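Local structure of SusD homolog (3IHV) at residues Val304-Thr307 and Phe308-Trp312; Ala487-Leu490 and Gly491-Trp494. The protein probably binds glycans at the outer membrane of Bacteroides thetaiotaomicron for uptake by the cell. All coordinates share one frame; numbering follows the deposited sequence.

Interaction 1 (Val304-Thr307 and Phe308-Trp312); sequences VVHT and FVLDW
Val305 O meets Phe308 N at the first turn of helix 306-313, where strand 302-304 gives way to helix and Val305 holds the N-cap position. This opening bond is weak: N to O is 3.1 Å, but the N-H...O angle is only 130°. The next two are regular i to i+4 bonds. Leu310 N gives its hydrogen to His306 O at 2.9 Å, and Asp311 N reaches Thr307 O at 3.0 Å. Trp312 continues the series, its N bonding to Phe308 O at 2.9 Å, while its indole NE1 is satisfied by Asp318 OD2. Before the helix, backbone bonds tie Val304 to Tyr366 and Val305 to Ile51.

With CG anti to the backbone N (chi1 -156°), the His306 ring brings one face over Val309 CB, a CH-pi contact 4.1 Å from the ring centroid and 26° off its normal, while Leu310 CD2 approaches obliquely, 3.7 Å from NE2. Beyond the helix, Trp493 and Tyr366 also meet this ring. An alanine in place of His306 would take the ring from over Val309 CB and would probably leave a gap between Val309 and the Trp493 and Tyr366 rings. On the side toward strand 325-330, Val304 CG1 sits at the edge of the Phe308 ring, near its plane, and packs 3.7 Å from Val309 CG2.

Interaction 2 (Ala487-Leu490 and Gly491-Trp494); sequences AKEL and GYWW. With NA (sodium ion), chain E.
A sodium site closes the C-terminal end of helix 479-493, and its protein ligands are all main-chain carbonyl oxygens from the last turn and the residue after it. Gly491 O binds the ion at 2.4 Å and Trp494 O at 2.3 Å; Tyr492 O stands farther off at 2.9 Å, and two waters complete the set of five oxygens. The turn that presents these ligands is held by i to i+4 bonds. Gly491 N bonds to Ala487 O and Tyr492 N to Lys488 O, while Trp493 N meets Glu489 O with an N-H...O angle of 170°. Trp494 has already left helical backbone angles, yet its N still bonds to Leu490 O at 2.9 Å, so the helical hydrogen bonding runs to the residue whose own carbonyl faces the metal.

Around this backbone the side chains divide by environment. On the exposed side the Tyr492 ring lies with one face over Lys488 O, which sits 3.4 Å above the ring plane and offset toward its rim. Glu489, bent at chi2 (-73°), turns its carboxylate to the edge of the same ring, OE1 lying in the ring plane 3.5 Å from CD2, with the two planes 85° apart. On the buried side Leu490 CD2 packs 4.0 Å from Trp493 CE3. The indole nitrogens are satisfied from outside the turn, Trp493 NE1 by Pro356 O and Trp494 NE1 by Thr497 O. With no protein carboxylate among its ligands, the sodium is held by neutral carbonyl dipoles and water, and its positive charge would probably be favoured by the negative end of the helix dipole.

Both interactions are local contacts at helix ends, and at opposite ones: 304-312 starts helix 306-313, whereas 487-494 finishes helix 479-493. Their centres lie 11 Å apart and the two helices pack directly, with Leu310 CD1 3.4 Å from Trp493 CD1 and Thr307 CG2 3.6 Å from Glu489 O. Interaction 1 is the more buried, five of its eight touching residues being buried, and valine, leucine and aromatic packing dominates its side-chain contacts. Interaction 2 is only partly buried: Leu490 and Trp493 face interaction 1, while Lys488, Glu489 and Tyr492 are exposed. The helix start relies on backbone bonds and apolar cover, whereas the helix end offers its carbonyls to a cation.

Interaction 1 (Val304-Thr307 and Phe308-Trp312)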
# COMPACT_ATOMS: atom_id res chain seq x y z
N VAL A 304 12.73 -0.58 11.17
CA VAL A 304 12.16 0.72 11.52
C VAL A 304 13.24 1.75 11.80
O VAL A 304 14.17 1.49 12.58
CB VAL A 304 11.22 0.61 12.76
CG1 VAL A 304 10.63 2.01 13.12
CG2 VAL A 304 10.13 -0.44 12.53
N VAL A 305 13.11 2.93 11.19
CA VAL A 305 14.08 3.99 11.43
C VAL A 305 13.95 4.44 12.87
O VAL A 305 12.87 4.84 13.30
CB VAL A 305 13.91 5.11 10.41
CG1 VAL A 305 14.84 6.32 10.72
CG2 VAL A 305 14.18 4.58 8.94
N HIS A 306 15.04 4.42 13.64
CA HIS A 306 14.88 4.65 15.08
C HIS A 306 14.41 6.05 15.49
O HIS A 306 13.72 6.21 16.48
CB HIS A 306 16.09 4.24 15.91
CG HIS A 306 15.71 3.96 17.32
ND1 HIS A 306 14.90 2.89 17.66
CD2 HIS A 306 15.96 4.63 18.47
CE1 HIS A 306 14.72 2.89 18.97
NE2 HIS A 306 15.35 3.93 19.48
N THR A 307 14.77 7.07 14.70
CA THR A 307 14.30 8.41 14.98
C THR A 307 12.75 8.51 14.93
O THR A 307 12.14 9.31 15.65
CB THR A 307 14.97 9.40 14.09
OG1 THR A 307 15.01 8.90 12.76
CG2 THR A 307 16.46 9.66 14.57
N PHE A 308 12.11 7.70 14.08
CA PHE A 308 10.65 7.61 14.06
C PHE A 308 10.15 7.08 15.41
O PHE A 308 9.21 7.64 16.00
CB PHE A 308 10.21 6.72 12.89
CG PHE A 308 8.71 6.52 12.78
CD1 PHE A 308 7.85 7.59 12.77
CD2 PHE A 308 8.16 5.23 12.62
CE1 PHE A 308 6.50 7.41 12.63
CE2 PHE A 308 6.81 5.06 12.48
CZ PHE A 308 5.99 6.15 12.50
N VAL A 309 10.79 6.00 15.87
CA VAL A 309 10.49 5.45 17.19
C VAL A 309 10.63 6.52 18.26
O VAL A 309 9.72 6.65 19.11
CB VAL A 309 11.38 4.24 17.57
CG1 VAL A 309 11.12 3.80 19.04
CG2 VAL A 309 11.22 3.09 16.58
N LEU A 310 11.74 7.26 18.26
CA LEU A 310 11.94 8.28 19.29
C LEU A 310 10.82 9.35 19.25
O LEU A 310 10.31 9.73 20.32
CB LEU A 310 13.33 8.90 19.18
CG LEU A 310 14.49 7.92 19.41
CD1 LEU A 310 15.85 8.62 19.16
CD2 LEU A 310 14.49 7.27 20.80
N ASP A 311 10.46 9.83 18.06
CA ASP A 311 9.39 10.83 17.94
C ASP A 311 8.10 10.28 18.51
O ASP A 311 7.45 10.91 19.33
CB ASP A 311 9.10 11.24 16.50
CG ASP A 311 10.18 12.10 15.92
OD1 ASP A 311 11.00 12.63 16.70
OD2 ASP A 311 10.21 12.20 14.67
N TRP A 312 7.78 9.06 18.11
CA TRP A 312 6.51 8.46 18.51
C TRP A 312 6.44 8.16 19.99
O TRP A 312 5.38 8.24 20.59
CB TRP A 312 6.27 7.15 17.76
CG TRP A 312 4.83 6.85 17.48
CD1 TRP A 312 3.74 7.43 18.06
CD2 TRP A 312 4.33 5.83 16.59
NE1 TRP A 312 2.59 6.87 17.54
CE2 TRP A 312 2.93 5.90 16.64
CE3 TRP A 312 4.94 4.91 15.74
CZ2 TRP A 312 2.11 5.04 15.87
CZ3 TRP A 312 4.15 4.08 14.97
CH2 TRP A 312 2.74 4.14 15.05

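Interaction 2 (Ala487-Leu490 and Gly491-Trp494)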
# COMPACT_ATOMS: atom_id res chain seq x y z
N ALA A 487 18.90 11.17 7.55
CA ALA A 487 20.32 10.86 7.72
C ALA A 487 20.93 11.71 8.83
O ALA A 487 21.62 11.19 9.72
CB ALA A 487 21.08 11.04 6.39
N LYS A 488 20.68 13.02 8.81
CA LYS A 488 21.18 13.93 9.86
C LYS A 488 20.67 13.55 11.24
O LYS A 488 21.44 13.45 12.20
CB LYS A 488 20.73 15.36 9.61
CG LYS A 488 21.21 15.91 8.35
CD LYS A 488 20.89 17.38 8.16
CE LYS A 488 21.38 17.83 6.76
NZ LYS A 488 20.91 19.21 6.33
N GLU A 489 19.37 13.30 11.33
CA GLU A 489 18.75 12.99 12.60
C GLU A 489 19.25 11.71 13.23
O GLU A 489 19.48 11.67 14.44
CB GLU A 489 17.23 13.01 12.49
CG GLU A 489 16.63 14.39 12.13
CD GLU A 489 16.66 15.40 13.29
OE1 GLU A 489 16.85 15.01 14.46
OE2 GLU A 489 16.53 16.60 13.00
N LEU A 490 19.46 10.68 12.43
CA LEU A 490 20.05 9.45 12.93
C LEU A 490 21.45 9.73 13.40
O LEU A 490 21.89 9.17 14.41
CB LEU A 490 20.05 8.35 11.85
CG LEU A 490 18.70 7.77 11.48
CD1 LEU A 490 18.75 6.99 10.13
CD2 LEU A 490 18.20 6.88 12.63
N GLY A 491 22.16 10.61 12.69
CA GLY A 491 23.52 10.97 13.09
C GLY A 491 23.54 11.67 14.42
O GLY A 491 24.44 11.43 15.23
N TYR A 492 22.56 12.54 14.69
CA TYR A 492 22.48 13.20 15.99
C TYR A 492 22.21 12.14 17.11
O TYR A 492 22.83 12.15 18.16
CB TYR A 492 21.39 14.27 16.04
CG TYR A 492 21.45 15.39 14.99
CD1 TYR A 492 22.64 15.97 14.63
CD2 TYR A 492 20.27 15.93 14.47
CE1 TYR A 492 22.67 17.00 13.69
CE2 TYR A 492 20.29 16.96 13.54
CZ TYR A 492 21.49 17.48 13.15
OH TYR A 492 21.51 18.50 12.22
N TRP A 493 21.27 11.25 16.87
CA TRP A 493 20.98 10.17 17.83
C TRP A 493 22.16 9.23 18.18
O TRP A 493 22.41 8.91 19.36
CB TRP A 493 19.82 9.36 17.26
CG TRP A 493 19.59 8.07 17.95
CD1 TRP A 493 19.20 7.90 19.23
CD2 TRP A 493 19.72 6.78 17.38
NE1 TRP A 493 19.07 6.56 19.50
CE2 TRP A 493 19.37 5.85 18.37
CE3 TRP A 493 20.08 6.31 16.10
CZ2 TRP A 493 19.40 4.47 18.15
CZ3 TRP A 493 20.10 4.93 15.87
CH2 TRP A 493 19.74 4.04 16.89
N TRP A 494 22.88 8.81 17.14
CA TRP A 494 23.97 7.84 17.26
C TRP A 494 25.09 8.37 18.13
O TRP A 494 25.61 9.45 17.87
CB TRP A 494 24.52 7.53 15.86
CG TRP A 494 25.38 6.36 15.75
CD1 TRP A 494 26.73 6.35 15.53
CD2 TRP A 494 24.97 4.98 15.79
NE1 TRP A 494 27.18 5.06 15.45
CE2 TRP A 494 26.11 4.20 15.59
CE3 TRP A 494 23.74 4.34 15.96
CZ2 TRP A 494 26.08 2.80 15.57
CZ3 TRP A 494 23.69 2.96 15.94
CH2 TRP A 494 24.85 2.20 15.73
NA NA E . 25.62 11.72 17.34
O HOH W 1 26.05 12.61 19.22
O HOH W 2 26.11 13.99 16.34